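PDB 5NOA: family 88 glycosyl hydrolase from Bacteroides thetaiotaomicron, which probably hydrolyses unsaturated uronic acid residues from the ends of oligosaccharides formed when polysaccharide lyases cut complex plant glycans. Local coordinates for residues A[35-40]-A[363-368]; A[54-59]-A[357-362]; A[64-69]-A[76-81]; A[88-93]-A[122-127]. All coordinates share one frame; numbering follows the deposited sequence.

Contact 1 of 4, residues A[35-40]-A[363-368]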
loop_
_atom_site.group_PDB
_atom_site.type_symbol
_atom_site.label_atom_id
_atom_site.label_comp_id
_atom_site.label_asym_id
_atom_site.label_seq_id
_atom_site.Cartn_x
_atom_site.Cartn_y
_atom_site.Cartn_z
ATOM N N ASP A 35 -9.593 -14.715 -13.248
ATOM C CA ASP A 35 -10.277 -15.755 -12.484
ATOM C C ASP A 35 -9.723 -15.841 -11.040
ATOM O O ASP A 35 -10.495 -16.026 -10.091
ATOM C CB ASP A 35 -10.165 -17.118 -13.183
ATOM C CG ASP A 35 -10.971 -17.232 -14.449
ATOM O OD1 ASP A 35 -11.880 -16.419 -14.679
ATOM O OD2 ASP A 35 -10.678 -18.174 -15.222
ATOM N N ILE A 36 -8.425 -15.690 -10.881
ATOM C CA ILE A 36 -7.831 -15.669 -9.544
ATOM C C ILE A 36 -8.346 -14.472 -8.733
ATOM O O ILE A 36 -8.709 -14.621 -7.564
ATOM C CB ILE A 36 -6.292 -15.658 -9.648
ATOM C CG1 ILE A 36 -5.788 -17.026 -10.072
ATOM C CG2 ILE A 36 -5.657 -15.209 -8.348
ATOM C CD1 ILE A 36 -4.323 -17.089 -10.498
ATOM N N ILE A 37 -8.397 -13.301 -9.351
ATOM C CA ILE A 37 -8.918 -12.122 -8.667
ATOM C C ILE A 37 -10.333 -12.357 -8.127
ATOM O O ILE A 37 -10.606 -12.072 -6.970
ATOM C CB ILE A 37 -8.894 -10.892 -9.604
ATOM C CG1 ILE A 37 -7.450 -10.439 -9.810
ATOM C CG2 ILE A 37 -9.718 -9.725 -9.078
ATOM C CD1 ILE A 37 -7.228 -9.534 -11.009
ATOM N N HIS A 38 -11.212 -12.926 -8.955
ATOM C CA HIS A 38 -12.561 -13.185 -8.495
ATOM C C HIS A 38 -12.608 -14.260 -7.398
ATOM O O HIS A 38 -13.382 -14.164 -6.445
ATOM C CB HIS A 38 -13.463 -13.545 -9.668
ATOM C CG HIS A 38 -13.689 -12.399 -10.580
ATOM N ND1 HIS A 38 -14.069 -11.157 -10.107
ATOM C CD2 HIS A 38 -13.625 -12.295 -11.925
ATOM C CE1 HIS A 38 -14.202 -10.333 -11.140
ATOM N NE2 HIS A 38 -13.959 -11.005 -12.252
ATOM N N LYS A 39 -11.753 -15.274 -7.504
ATOM C CA LYS A 39 -11.706 -16.319 -6.481
ATOM C C LYS A 39 -11.268 -15.732 -5.123
ATOM O O LYS A 39 -11.849 -16.008 -4.094
ATOM C CB LYS A 39 -10.765 -17.429 -6.925
ATOM C CG LYS A 39 -10.737 -18.650 -6.028
ATOM C CD LYS A 39 -9.784 -19.714 -6.574
ATOM C CE LYS A 39 -8.338 -19.212 -6.769
ATOM N NZ LYS A 39 -7.241 -20.187 -6.457
ATOM N N VAL A 40 -10.239 -14.910 -5.154
ATOM C CA VAL A 40 -9.673 -14.296 -3.970
ATOM C C VAL A 40 -10.641 -13.296 -3.344
ATOM O O VAL A 40 -10.865 -13.291 -2.132
ATOM C CB VAL A 40 -8.323 -13.633 -4.328
ATOM C CG1 VAL A 40 -7.808 -12.726 -3.241
ATOM C CG2 VAL A 40 -7.300 -14.726 -4.637
ATOM N N ALA A 363 -3.206 -6.209 -0.806
ATOM C CA ALA A 363 -1.952 -6.173 -1.539
ATOM C C ALA A 363 -1.927 -7.162 -2.702
ATOM O O ALA A 363 -1.461 -6.842 -3.807
ATOM C CB ALA A 363 -0.791 -6.446 -0.580
ATOM N N PHE A 364 -2.428 -8.379 -2.432
ATOM C CA PHE A 364 -2.489 -9.399 -3.467
ATOM C C PHE A 364 -3.345 -8.915 -4.640
ATOM O O PHE A 364 -2.991 -9.091 -5.813
ATOM C CB PHE A 364 -3.011 -10.711 -2.878
ATOM C CG PHE A 364 -2.959 -11.854 -3.841
ATOM C CD1 PHE A 364 -3.943 -12.006 -4.821
ATOM C CD2 PHE A 364 -1.924 -12.768 -3.773
ATOM C CE1 PHE A 364 -3.846 -13.045 -5.720
ATOM C CE2 PHE A 364 -1.850 -13.814 -4.652
ATOM C CZ PHE A 364 -2.810 -13.931 -5.622
ATOM N N LEU A 365 -4.510 -8.340 -4.338
ATOM C CA LEU A 365 -5.379 -7.829 -5.381
ATOM C C LEU A 365 -4.711 -6.752 -6.204
ATOM O O LEU A 365 -4.831 -6.739 -7.433
ATOM C CB LEU A 365 -6.678 -7.303 -4.794
ATOM C CG LEU A 365 -7.614 -8.380 -4.227
ATOM C CD1 LEU A 365 -8.753 -7.721 -3.475
ATOM C CD2 LEU A 365 -8.175 -9.278 -5.299
ATOM N N LEU A 366 -3.955 -5.856 -5.552
ATOM C CA LEU A 366 -3.202 -4.848 -6.326
ATOM C C LEU A 366 -2.241 -5.503 -7.316
ATOM O O LEU A 366 -2.189 -5.174 -8.502
ATOM C CB LEU A 366 -2.419 -3.925 -5.404
ATOM C CG LEU A 366 -3.206 -3.009 -4.504
ATOM C CD1 LEU A 366 -2.220 -2.220 -3.654
ATOM C CD2 LEU A 366 -4.077 -2.058 -5.288
ATOM N N ALA A 367 -1.458 -6.443 -6.815
ATOM C CA ALA A 367 -0.486 -7.154 -7.657
ATOM C C ALA A 367 -1.167 -7.861 -8.810
ATOM O O ALA A 367 -0.705 -7.786 -9.952
ATOM C CB ALA A 367 0.277 -8.122 -6.819
ATOM N N ALA A 368 -2.254 -8.562 -8.519
ATOM C CA ALA A 368 -2.957 -9.321 -9.560
ATOM C C ALA A 368 -3.570 -8.414 -10.611
ATOM O O ALA A 368 -3.500 -8.703 -11.815
ATOM C CB ALA A 368 -4.004 -10.210 -8.932
#

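Contact 2 of 4, residues A[54-59]-A[357-362]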
loop_
_atom_site.group_PDB
_atom_site.type_symbol
_atom_site.label_atom_id
_atom_site.label_comp_id
_atom_site.label_asym_id
_atom_site.label_seq_id
_atom_site.Cartn_x
_atom_site.Cartn_y
_atom_site.Cartn_z
ATOM N N SER A 54 -13.136 1.828 10.109
ATOM C CA SER A 54 -12.456 2.529 9.010
ATOM C C SER A 54 -10.933 2.481 9.089
ATOM O O SER A 54 -10.275 2.980 8.182
ATOM C CB SER A 54 -12.908 4.010 9.018
ATOM O OG SER A 54 -12.259 4.698 10.106
ATOM N N PHE A 55 -10.385 1.888 10.143
ATOM C CA PHE A 55 -8.953 1.845 10.430
ATOM C C PHE A 55 -8.167 1.121 9.336
ATOM O O PHE A 55 -8.740 0.403 8.487
ATOM C CB PHE A 55 -8.774 1.173 11.803
ATOM C CG PHE A 55 -7.457 1.396 12.511
ATOM C CD1 PHE A 55 -6.954 2.663 12.757
ATOM C CD2 PHE A 55 -6.785 0.306 13.060
ATOM C CE1 PHE A 55 -5.781 2.840 13.487
ATOM C CE2 PHE A 55 -5.621 0.476 13.769
ATOM C CZ PHE A 55 -5.118 1.740 13.970
ATOM N N TRP A 56 -6.848 1.287 9.377
ATOM C CA TRP A 56 -5.990 1.007 8.220
ATOM C C TRP A 56 -6.098 -0.384 7.659
ATOM O O TRP A 56 -5.930 -0.549 6.459
ATOM C CB TRP A 56 -4.526 1.302 8.531
ATOM C CG TRP A 56 -3.901 0.313 9.459
ATOM C CD1 TRP A 56 -3.900 0.358 10.823
ATOM C CD2 TRP A 56 -3.211 -0.895 9.092
ATOM N NE1 TRP A 56 -3.259 -0.749 11.330
ATOM C CE2 TRP A 56 -2.822 -1.521 10.278
ATOM C CE3 TRP A 56 -2.901 -1.504 7.860
ATOM C CZ2 TRP A 56 -2.145 -2.732 10.289
ATOM C CZ3 TRP A 56 -2.229 -2.719 7.881
ATOM C CH2 TRP A 56 -1.876 -3.322 9.095
ATOM N N ASP A 57 -6.238 -1.385 8.515
ATOM C CA ASP A 57 -6.167 -2.755 7.995
ATOM C C ASP A 57 -7.392 -3.041 7.109
ATOM O O ASP A 57 -7.257 -3.601 6.020
ATOM C CB ASP A 57 -5.970 -3.746 9.134
ATOM C CG ASP A 57 -7.065 -3.700 10.233
ATOM O OD1 ASP A 57 -7.594 -2.602 10.601
ATOM O OD2 ASP A 57 -7.384 -4.784 10.761
ATOM N N ASN A 58 -8.570 -2.631 7.566
ATOM C CA ASN A 58 -9.767 -2.759 6.734
ATOM C C ASN A 58 -9.669 -1.836 5.545
ATOM O O ASN A 58 -10.006 -2.213 4.406
ATOM C CB ASN A 58 -11.020 -2.441 7.537
ATOM C CG ASN A 58 -11.326 -3.468 8.578
ATOM O OD1 ASN A 58 -10.947 -4.630 8.459
ATOM N ND2 ASN A 58 -12.029 -3.040 9.608
ATOM N N ALA A 59 -9.182 -0.625 5.764
ATOM C CA ALA A 59 -9.079 0.348 4.684
ATOM C C ALA A 59 -8.124 -0.097 3.581
ATOM O O ALA A 59 -8.338 0.198 2.403
ATOM C CB ALA A 59 -8.698 1.702 5.225
ATOM N N SER A 357 -4.849 -11.941 5.932
ATOM C CA SER A 357 -5.377 -10.731 6.552
ATOM C C SER A 357 -6.018 -9.881 5.468
ATOM O O SER A 357 -5.724 -9.980 4.294
ATOM C CB SER A 357 -4.301 -9.895 7.212
ATOM O OG SER A 357 -3.479 -9.351 6.198
ATOM N N ASN A 358 -6.838 -8.955 5.934
ATOM C CA ASN A 358 -7.420 -7.923 5.113
ATOM C C ASN A 358 -6.381 -7.197 4.254
ATOM O O ASN A 358 -6.531 -7.123 3.035
ATOM C CB ASN A 358 -8.242 -6.934 5.986
ATOM C CG ASN A 358 -7.562 -6.543 7.311
ATOM O OD1 ASN A 358 -6.360 -6.635 7.498
ATOM N ND2 ASN A 358 -8.394 -6.067 8.241
ATOM N N PHE A 359 -5.316 -6.683 4.878
ATOM C CA PHE A 359 -4.324 -5.909 4.138
ATOM C C PHE A 359 -3.528 -6.794 3.183
ATOM O O PHE A 359 -3.109 -6.327 2.128
ATOM C CB PHE A 359 -3.413 -5.117 5.081
ATOM C CG PHE A 359 -2.552 -5.969 5.980
ATOM C CD1 PHE A 359 -1.336 -6.446 5.544
ATOM C CD2 PHE A 359 -2.955 -6.279 7.275
ATOM C CE1 PHE A 359 -0.579 -7.257 6.363
ATOM C CE2 PHE A 359 -2.175 -7.100 8.091
ATOM C CZ PHE A 359 -0.987 -7.575 7.627
ATOM N N GLY A 360 -3.332 -8.066 3.526
ATOM C CA GLY A 360 -2.614 -8.994 2.647
ATOM C C GLY A 360 -3.417 -9.286 1.400
ATOM O O GLY A 360 -2.884 -9.373 0.295
ATOM N N VAL A 361 -4.714 -9.483 1.571
ATOM C CA VAL A 361 -5.606 -9.677 0.422
ATOM C C VAL A 361 -5.608 -8.422 -0.427
ATOM O O VAL A 361 -5.536 -8.500 -1.665
ATOM C CB VAL A 361 -7.028 -10.052 0.886
ATOM C CG1 VAL A 361 -8.049 -9.975 -0.242
ATOM C CG2 VAL A 361 -7.018 -11.424 1.569
ATOM N N GLY A 362 -5.688 -7.254 0.217
ATOM C CA GLY A 362 -5.620 -6.015 -0.543
ATOM C C GLY A 362 -4.362 -5.919 -1.403
ATOM O O GLY A 362 -4.435 -5.580 -2.592
#

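Contact 3 of 4, residues A[64-69]-A[76-81]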
loop_
_atom_site.group_PDB
_atom_site.type_symbol
_atom_site.label_atom_id
_atom_site.label_comp_id
_atom_site.label_asym_id
_atom_site.label_seq_id
_atom_site.Cartn_x
_atom_site.Cartn_y
_atom_site.Cartn_z
ATOM N N GLY A 64 -7.590 -2.417 -2.330
ATOM C CA GLY A 64 -7.511 -3.521 -3.247
ATOM C C GLY A 64 -8.836 -3.878 -3.895
ATOM O O GLY A 64 -8.899 -4.229 -5.086
ATOM N N ASN A 65 -9.913 -3.857 -3.113
ATOM C CA ASN A 65 -11.243 -4.101 -3.669
ATOM C C ASN A 65 -11.589 -3.068 -4.752
ATOM O O ASN A 65 -12.122 -3.426 -5.801
ATOM C CB ASN A 65 -12.282 -4.089 -2.562
ATOM C CG ASN A 65 -13.666 -4.425 -3.082
ATOM O OD1 ASN A 65 -13.847 -5.454 -3.734
ATOM N ND2 ASN A 65 -14.642 -3.557 -2.814
ATOM N N MET A 66 -11.282 -1.803 -4.471
ATOM C CA MET A 66 -11.518 -0.776 -5.449
ATOM C C MET A 66 -10.717 -1.015 -6.707
ATOM O O MET A 66 -11.256 -0.857 -7.823
ATOM C CB MET A 66 -11.291 0.617 -4.893
ATOM C CG MET A 66 -12.345 1.042 -3.875
ATOM S SD MET A 66 -14.090 0.893 -4.367
ATOM C CE MET A 66 -14.186 2.001 -5.761
ATOM N N GLU A 67 -9.456 -1.434 -6.575
ATOM C CA GLU A 67 -8.673 -1.790 -7.747
ATOM C C GLU A 67 -9.356 -2.889 -8.565
ATOM O O GLU A 67 -9.405 -2.812 -9.803
ATOM C CB GLU A 67 -7.273 -2.225 -7.322
ATOM C CG GLU A 67 -6.256 -2.246 -8.433
ATOM C CD GLU A 67 -5.707 -0.888 -8.793
ATOM O OE1 GLU A 67 -5.067 -0.809 -9.844
ATOM O OE2 GLU A 67 -5.869 0.081 -8.021
ATOM N N ALA A 68 -9.813 -3.931 -7.871
ATOM C CA ALA A 68 -10.499 -5.028 -8.559
ATOM C C ALA A 68 -11.782 -4.549 -9.265
ATOM O O ALA A 68 -12.081 -5.016 -10.351
ATOM C CB ALA A 68 -10.804 -6.143 -7.565
ATOM N N TYR A 69 -12.504 -3.610 -8.657
ATOM C CA TYR A 69 -13.682 -3.039 -9.290
ATOM C C TYR A 69 -13.295 -2.254 -10.525
ATOM O O TYR A 69 -13.927 -2.371 -11.573
ATOM C CB TYR A 69 -14.476 -2.156 -8.311
ATOM C CG TYR A 69 -15.673 -1.570 -8.988
ATOM C CD1 TYR A 69 -16.701 -2.395 -9.411
ATOM C CD2 TYR A 69 -15.729 -0.224 -9.323
ATOM C CE1 TYR A 69 -17.783 -1.883 -10.076
ATOM C CE2 TYR A 69 -16.834 0.301 -10.011
ATOM C CZ TYR A 69 -17.841 -0.546 -10.385
ATOM O OH TYR A 69 -18.918 -0.033 -11.061
ATOM N N GLU A 76 -20.876 -6.224 -7.426
ATOM C CA GLU A 76 -20.779 -6.619 -6.046
ATOM C C GLU A 76 -19.576 -5.981 -5.353
ATOM O O GLU A 76 -19.635 -5.716 -4.136
ATOM C CB GLU A 76 -20.692 -8.144 -5.935
ATOM C CG GLU A 76 -21.980 -8.856 -6.305
ATOM C CD GLU A 76 -22.137 -9.236 -7.776
ATOM O OE1 GLU A 76 -21.473 -8.672 -8.694
ATOM O OE2 GLU A 76 -23.005 -10.126 -8.002
ATOM N N TYR A 77 -18.479 -5.755 -6.062
ATOM C CA TYR A 77 -17.320 -5.151 -5.431
ATOM C C TYR A 77 -17.564 -3.721 -5.047
ATOM O O TYR A 77 -17.235 -3.293 -3.955
ATOM C CB TYR A 77 -16.066 -5.299 -6.313
ATOM C CG TYR A 77 -15.667 -6.742 -6.621
ATOM C CD1 TYR A 77 -16.151 -7.812 -5.905
ATOM C CD2 TYR A 77 -14.757 -7.006 -7.617
ATOM C CE1 TYR A 77 -15.780 -9.114 -6.197
ATOM C CE2 TYR A 77 -14.361 -8.300 -7.931
ATOM C CZ TYR A 77 -14.878 -9.361 -7.222
ATOM O OH TYR A 77 -14.516 -10.644 -7.544
ATOM N N LEU A 78 -18.191 -2.983 -5.950
ATOM C CA LEU A 78 -18.550 -1.592 -5.636
ATOM C C LEU A 78 -19.489 -1.527 -4.440
ATOM O O LEU A 78 -19.305 -0.731 -3.527
ATOM C CB LEU A 78 -19.178 -0.927 -6.849
ATOM C CG LEU A 78 -19.652 0.516 -6.648
ATOM C CD1 LEU A 78 -18.488 1.401 -6.220
ATOM C CD2 LEU A 78 -20.282 1.034 -7.926
ATOM N N GLU A 79 -20.482 -2.406 -4.441
ATOM C CA GLU A 79 -21.420 -2.437 -3.346
ATOM C C GLU A 79 -20.767 -2.733 -2.002
ATOM O O GLU A 79 -21.159 -2.172 -0.978
ATOM C CB GLU A 79 -22.573 -3.398 -3.644
ATOM C CG GLU A 79 -23.458 -2.885 -4.793
ATOM C CD GLU A 79 -23.841 -1.391 -4.702
ATOM O OE1 GLU A 79 -24.510 -1.021 -3.703
ATOM O OE2 GLU A 79 -23.481 -0.584 -5.636
ATOM N N TYR A 80 -19.760 -3.590 -1.993
ATOM C CA TYR A 80 -19.080 -3.948 -0.764
ATOM C C TYR A 80 -18.332 -2.766 -0.165
ATOM O O TYR A 80 -18.422 -2.516 1.027
ATOM C CB TYR A 80 -18.132 -5.116 -1.045
ATOM C CG TYR A 80 -17.627 -5.810 0.195
ATOM C CD1 TYR A 80 -18.387 -6.744 0.855
ATOM C CD2 TYR A 80 -16.342 -5.561 0.685
ATOM C CE1 TYR A 80 -17.944 -7.383 1.982
ATOM C CE2 TYR A 80 -15.881 -6.212 1.795
ATOM C CZ TYR A 80 -16.675 -7.129 2.426
ATOM O OH TYR A 80 -16.179 -7.788 3.540
ATOM N N SER A 81 -17.601 -2.025 -1.016
ATOM C CA SER A 81 -16.937 -0.813 -0.511
ATOM C C SER A 81 -17.929 0.301 -0.109
ATOM O O SER A 81 -17.707 1.001 0.886
ATOM C CB SER A 81 -15.883 -0.292 -1.471
ATOM O OG SER A 81 -14.736 -1.098 -1.458
#

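Contact 4 of 4, residues A[88-93]-A[122-127]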
loop_
_atom_site.group_PDB
_atom_site.type_symbol
_atom_site.label_atom_id
_atom_site.label_comp_id
_atom_site.label_asym_id
_atom_site.label_seq_id
_atom_site.Cartn_x
_atom_site.Cartn_y
_atom_site.Cartn_z
ATOM N N ASN A 88 -19.192 3.313 8.164
ATOM C CA ASN A 88 -18.242 4.206 8.814
ATOM C C ASN A 88 -18.588 5.687 8.663
ATOM O O ASN A 88 -17.803 6.535 9.054
ATOM C CB ASN A 88 -16.834 3.868 8.342
ATOM C CG ASN A 88 -16.363 2.556 8.924
ATOM O OD1 ASN A 88 -16.224 2.441 10.132
ATOM N ND2 ASN A 88 -16.165 1.548 8.082
ATOM N N GLU A 89 -19.780 5.966 8.125
ATOM C CA GLU A 89 -20.324 7.295 7.979
ATOM C C GLU A 89 -19.408 8.223 7.158
ATOM O O GLU A 89 -19.385 9.416 7.369
ATOM C CB GLU A 89 -20.626 7.936 9.353
ATOM C CG GLU A 89 -21.494 7.124 10.298
ATOM C CD GLU A 89 -21.767 7.840 11.625
ATOM O OE1 GLU A 89 -21.615 7.209 12.683
ATOM O OE2 GLU A 89 -22.154 9.038 11.627
ATOM N N TRP A 90 -18.640 7.636 6.240
ATOM C CA TRP A 90 -17.768 8.449 5.403
ATOM C C TRP A 90 -16.729 9.230 6.235
ATOM O O TRP A 90 -16.316 10.323 5.859
ATOM C CB TRP A 90 -18.557 9.364 4.430
ATOM C CG TRP A 90 -19.533 8.563 3.630
ATOM C CD1 TRP A 90 -20.815 8.244 3.971
ATOM C CD2 TRP A 90 -19.302 7.953 2.365
ATOM N NE1 TRP A 90 -21.386 7.469 3.005
ATOM C CE2 TRP A 90 -20.487 7.290 1.985
ATOM C CE3 TRP A 90 -18.208 7.926 1.487
ATOM C CZ2 TRP A 90 -20.607 6.593 0.772
ATOM C CZ3 TRP A 90 -18.347 7.247 0.296
ATOM C CH2 TRP A 90 -19.522 6.589 -0.052
ATOM N N LYS A 91 -16.330 8.640 7.370
ATOM C CA LYS A 91 -15.347 9.228 8.283
ATOM C C LYS A 91 -14.277 8.214 8.615
ATOM O O LYS A 91 -14.484 6.994 8.456
ATOM C CB LYS A 91 -16.018 9.686 9.591
ATOM C CG LYS A 91 -17.030 10.795 9.443
ATOM C CD LYS A 91 -17.685 11.140 10.773
ATOM C CE LYS A 91 -18.668 12.259 10.574
ATOM N NZ LYS A 91 -19.254 12.626 11.872
ATOM N N GLY A 92 -13.144 8.714 9.082
ATOM C CA GLY A 92 -12.147 7.912 9.782
ATOM C C GLY A 92 -12.457 7.981 11.263
ATOM O O GLY A 92 -13.571 7.709 11.692
ATOM N N ALA A 93 -11.472 8.362 12.070
ATOM C CA ALA A 93 -11.738 8.598 13.499
ATOM C C ALA A 93 -12.772 9.720 13.642
ATOM O O ALA A 93 -12.780 10.650 12.863
ATOM C CB ALA A 93 -10.428 8.923 14.169
ATOM N N GLN A 122 -9.020 7.379 0.889
ATOM C CA GLN A 122 -8.743 6.959 -0.488
ATOM C C GLN A 122 -9.972 6.336 -1.133
ATOM O O GLN A 122 -10.311 6.606 -2.295
ATOM C CB GLN A 122 -7.596 5.966 -0.554
ATOM C CG GLN A 122 -6.279 6.513 -0.039
ATOM C CD GLN A 122 -5.122 5.556 -0.252
ATOM O OE1 GLN A 122 -5.078 4.844 -1.275
ATOM N NE2 GLN A 122 -4.151 5.557 0.658
ATOM N N THR A 123 -10.613 5.448 -0.383
ATOM C CA THR A 123 -11.821 4.779 -0.870
ATOM C C THR A 123 -12.995 5.740 -0.951
ATOM O O THR A 123 -13.750 5.715 -1.923
ATOM C CB THR A 123 -12.107 3.529 -0.030
ATOM O OG1 THR A 123 -11.035 2.589 -0.249
ATOM C CG2 THR A 123 -13.389 2.870 -0.433
ATOM N N TYR A 124 -13.116 6.632 0.034
ATOM C CA TYR A 124 -14.205 7.591 -0.034
ATOM C C TYR A 124 -14.084 8.464 -1.279
ATOM O O TYR A 124 -15.094 8.737 -1.945
ATOM C CB TYR A 124 -14.284 8.430 1.213
ATOM C CG TYR A 124 -14.426 7.680 2.510
ATOM C CD1 TYR A 124 -14.870 6.362 2.572
ATOM C CD2 TYR A 124 -14.065 8.278 3.698
ATOM C CE1 TYR A 124 -14.942 5.687 3.775
ATOM C CE2 TYR A 124 -14.154 7.619 4.903
ATOM C CZ TYR A 124 -14.612 6.320 4.957
ATOM O OH TYR A 124 -14.702 5.599 6.119
ATOM N N ALA A 125 -12.857 8.889 -1.599
ATOM C CA ALA A 125 -12.601 9.685 -2.799
ATOM C C ALA A 125 -12.904 8.895 -4.057
ATOM O O ALA A 125 -13.477 9.433 -5.017
ATOM C CB ALA A 125 -11.178 10.180 -2.801
ATOM N N ASP A 126 -12.504 7.618 -4.099
ATOM C CA ASP A 126 -12.791 6.782 -5.286
ATOM C C ASP A 126 -14.297 6.665 -5.505
ATOM O O ASP A 126 -14.791 6.732 -6.617
ATOM C CB ASP A 126 -12.190 5.366 -5.115
ATOM C CG ASP A 126 -10.699 5.308 -5.280
ATOM O OD1 ASP A 126 -10.094 6.258 -5.798
ATOM O OD2 ASP A 126 -10.129 4.255 -4.867
ATOM N N LEU A 127 -15.011 6.431 -4.421
ATOM C CA LEU A 127 -16.472 6.309 -4.495
ATOM C C LEU A 127 -17.102 7.636 -4.935
ATOM O O LEU A 127 -18.036 7.639 -5.734
ATOM C CB LEU A 127 -17.049 5.844 -3.161
ATOM C CG LEU A 127 -16.641 4.414 -2.781
ATOM C CD1 LEU A 127 -17.024 4.079 -1.350
ATOM C CD2 LEU A 127 -17.262 3.416 -3.745
#

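Contact 1 of 4, residues A[35-40]-A[363-368]
Ile-37 and Ala-368 make the closest approach between residues 35-40 and 363-368: the inner methylene CG1 of Ile-37 rests on Ala-368 CB at 3.6 Å, and its CD1 continues over the alanine, lying 3.8 Å from the carbonyl carbon Ala-368 C. The first torsion (chi1 -72°) divides the isoleucine between two neighbours, turning CG1 to Ala-368 and the CG2 branch to Leu-365, whose CD2 it meets at 4.1 Å. The other aliphatic pair sets Val-40 CG1 against the same methyl, Leu-365 CD2, at 4.0 Å, the two side chains sliding past each other in opposite directions. Leu-365 CD2 is thus shared by residues one helical turn apart. The aromatic contacts gather on Phe-364. Ile-36 CG2 comes in at the ring edge, near its plane, 3.9 Å from Phe-364 CE1, with the two side chains roughly perpendicular; Val-40 CG2 reaches the same ring atom obliquely. The segments run nearly antiparallel, at 164°, with axes 10.1 Å apart. Ala-68 and Leu-71 of helix 56-72 also pack on Ile-37, while Ile-335 touches both Val-40 and Phe-364. An alanine in place of Ile-37 is likely to open a gap beside Ala-368 and deprive Leu-365 CD2 of one of its neighbours. The contact joins the first and last helices of the chain, consistent with closure of the (alpha/alpha)6 barrel of the six-hairpin clan. With methyl, methylene and ring carbons as the touching groups and no polar bond between the segments, the fit depends on shape and on exclusion of water.

Contact 2 of 4, residues A[54-59]-A[357-362]
Asn-358 leans from the start of helix 358-377 onto the first turn of helix 56-72, and each atom of its side chain has a neighbour there. Asn-358 CB lies 3.5 Å from Asp-57 O. Asn-358 CG comes closer to Asp-57 O, at 3.2 Å. At the fork, OD1 faces back to its own helix and accepts from Phe-359 N, while also touching Asp-57 CB. ND2 is the working tip, donating to two acceptors. The bond from Asn-358 ND2 to Asp-57 OD2 is 3.0 Å long and nearly straight (168°); the acceptor lies near the amide plane, yet the donor comes from above the carboxylate plane. The second, from Asn-358 ND2 to Asn-58 OD1, is 2.9 Å but more bent (136°), again with the donor above the acceptor's carbonyl plane. A chi1 of 42°, placing CG between backbone N and carbonyl carbon, lets one amide bind its own helix start and the neighbouring one together. The other branch of Asn-58, ND2, is held by Arg-53 O. Beside this polar group, Trp-56 brings CH2 to within 3.6 Å of Phe-359 CD2; the rings meet obliquely, their centroids 5.2 Å apart. Asp-57 CB sits over one face of the indole, and Ser-357 OG lies above the centre of the Phe-359 ring while capping the helix through Gly-360 N. Two helix N-termini set side by side and tied by one amide are consistent with adjoining inner helices, the second and the last, of an (alpha/alpha)6 barrel.

Contact 3 of 4, residues A[64-69]-A[76-81]
The Tyr-69 ring carries Leu-78 CB over one face, a CH-pi contact with the carbon 3.7 Å from the ring centroid; Leu-78 CD2 extends along to Tyr-69 OH. Tyr-77 has Tyr-69 N at its ring edge, whereas Asn-65 OD1 and Ala-68 CB approach it obliquely, and Asn-65 ND2 stands at the edge of Tyr-80. The amide of Asn-65 is the polar centre. With CG swung opposite the backbone N (chi1 -176°), Asn-65 ND2 spans to helix 75-87 and gives one bond to Ser-81 OG, 2.8 Å and within the amide plane, and another to Tyr-77 O, also 2.8 Å. That carbonyl takes Ser-81 N from its other face, so it is gripped twice. Asn-65 OD1 accepts from Asn-41 of helix 29-47, and Tyr-77 OH bonds His-38 there. Met-66 SD lies 3.6 Å from Ser-81 CB. Replacing Asn-65 by a leucine would probably cost Tyr-77 O and Ser-81 OG their shared donor and leave Asn-41 ND2 without this acceptor. The antiparallel helical hairpin, axes 8.9 Å apart, thus buries a fully engaged amide among aromatic and aliphatic groups, giving the packing a directional, polar component.

Contact 4 of 4, residues A[88-93]-A[122-127]
Tyr-124 slides its ring against the backbone of Trp-90, whose CA lies over one face at 3.9 Å from the ring centroid, a CH-pi contact. The tryptophan belongs to the reversal that ends helix 75-87: a Schellman motif with Glu-89 as its C-prime residue, overlapped by a type I' beta turn from Asn-88 to Lys-91. Helix 120-130 packs against this turn. Trp-90 turns its six-membered ring to the helix, with CE3 3.8 Å from Tyr-124 CD1; the two rings meet obliquely, planes 58° apart. Farther along the indole, Trp-90 CH2 reaches Leu-127 CD1 at 3.8 Å, while Leu-127 CB comes in at the ring edge. The chi1 of Trp-90, -53°, sends the indole toward Tyr-124 and Leu-127. Glu-86 of helix 75-87 accepts from Trp-90 NE1, and His-135 meets the ring edge-to-face. Ala-85 touches Trp-90, Tyr-124 and Leu-127 alike, joining the end of helix 75-87 to the same cluster. The tyrosine's far end is anchored to the loop: beside Asn-88 CB, which is 3.5 Å away, Tyr-124 OH donates to Lys-91 O across 2.7 Å, approaching from above the carbonyl plane.

Contacts 1 and 2 share helix 358-377, their centres about 14 Å apart, and join where Val-40 CG1 meets Val-361 CG1 at 4.1 Å. Contact 3 lies about 12 Å from contact 1, centre to centre, and is tied to it by a probable hydrogen bond, His-38 ND1 to Tyr-77 OH, 2.7 Å. Contact 4 continues from contact 3 through Leu-127 CD2, which is 3.4 Å from Leu-78 CD1, and reaches contact 2 where Ser-54 packs on Asn-88, Lys-91, Gly-92 and Tyr-124. Contacts 1 and 4 do not touch. Contacts 1 and 2 bring the last helix against the first two, and contacts 3 and 4 join helices that follow in the chain, as expected of an (alpha/alpha)6 barrel.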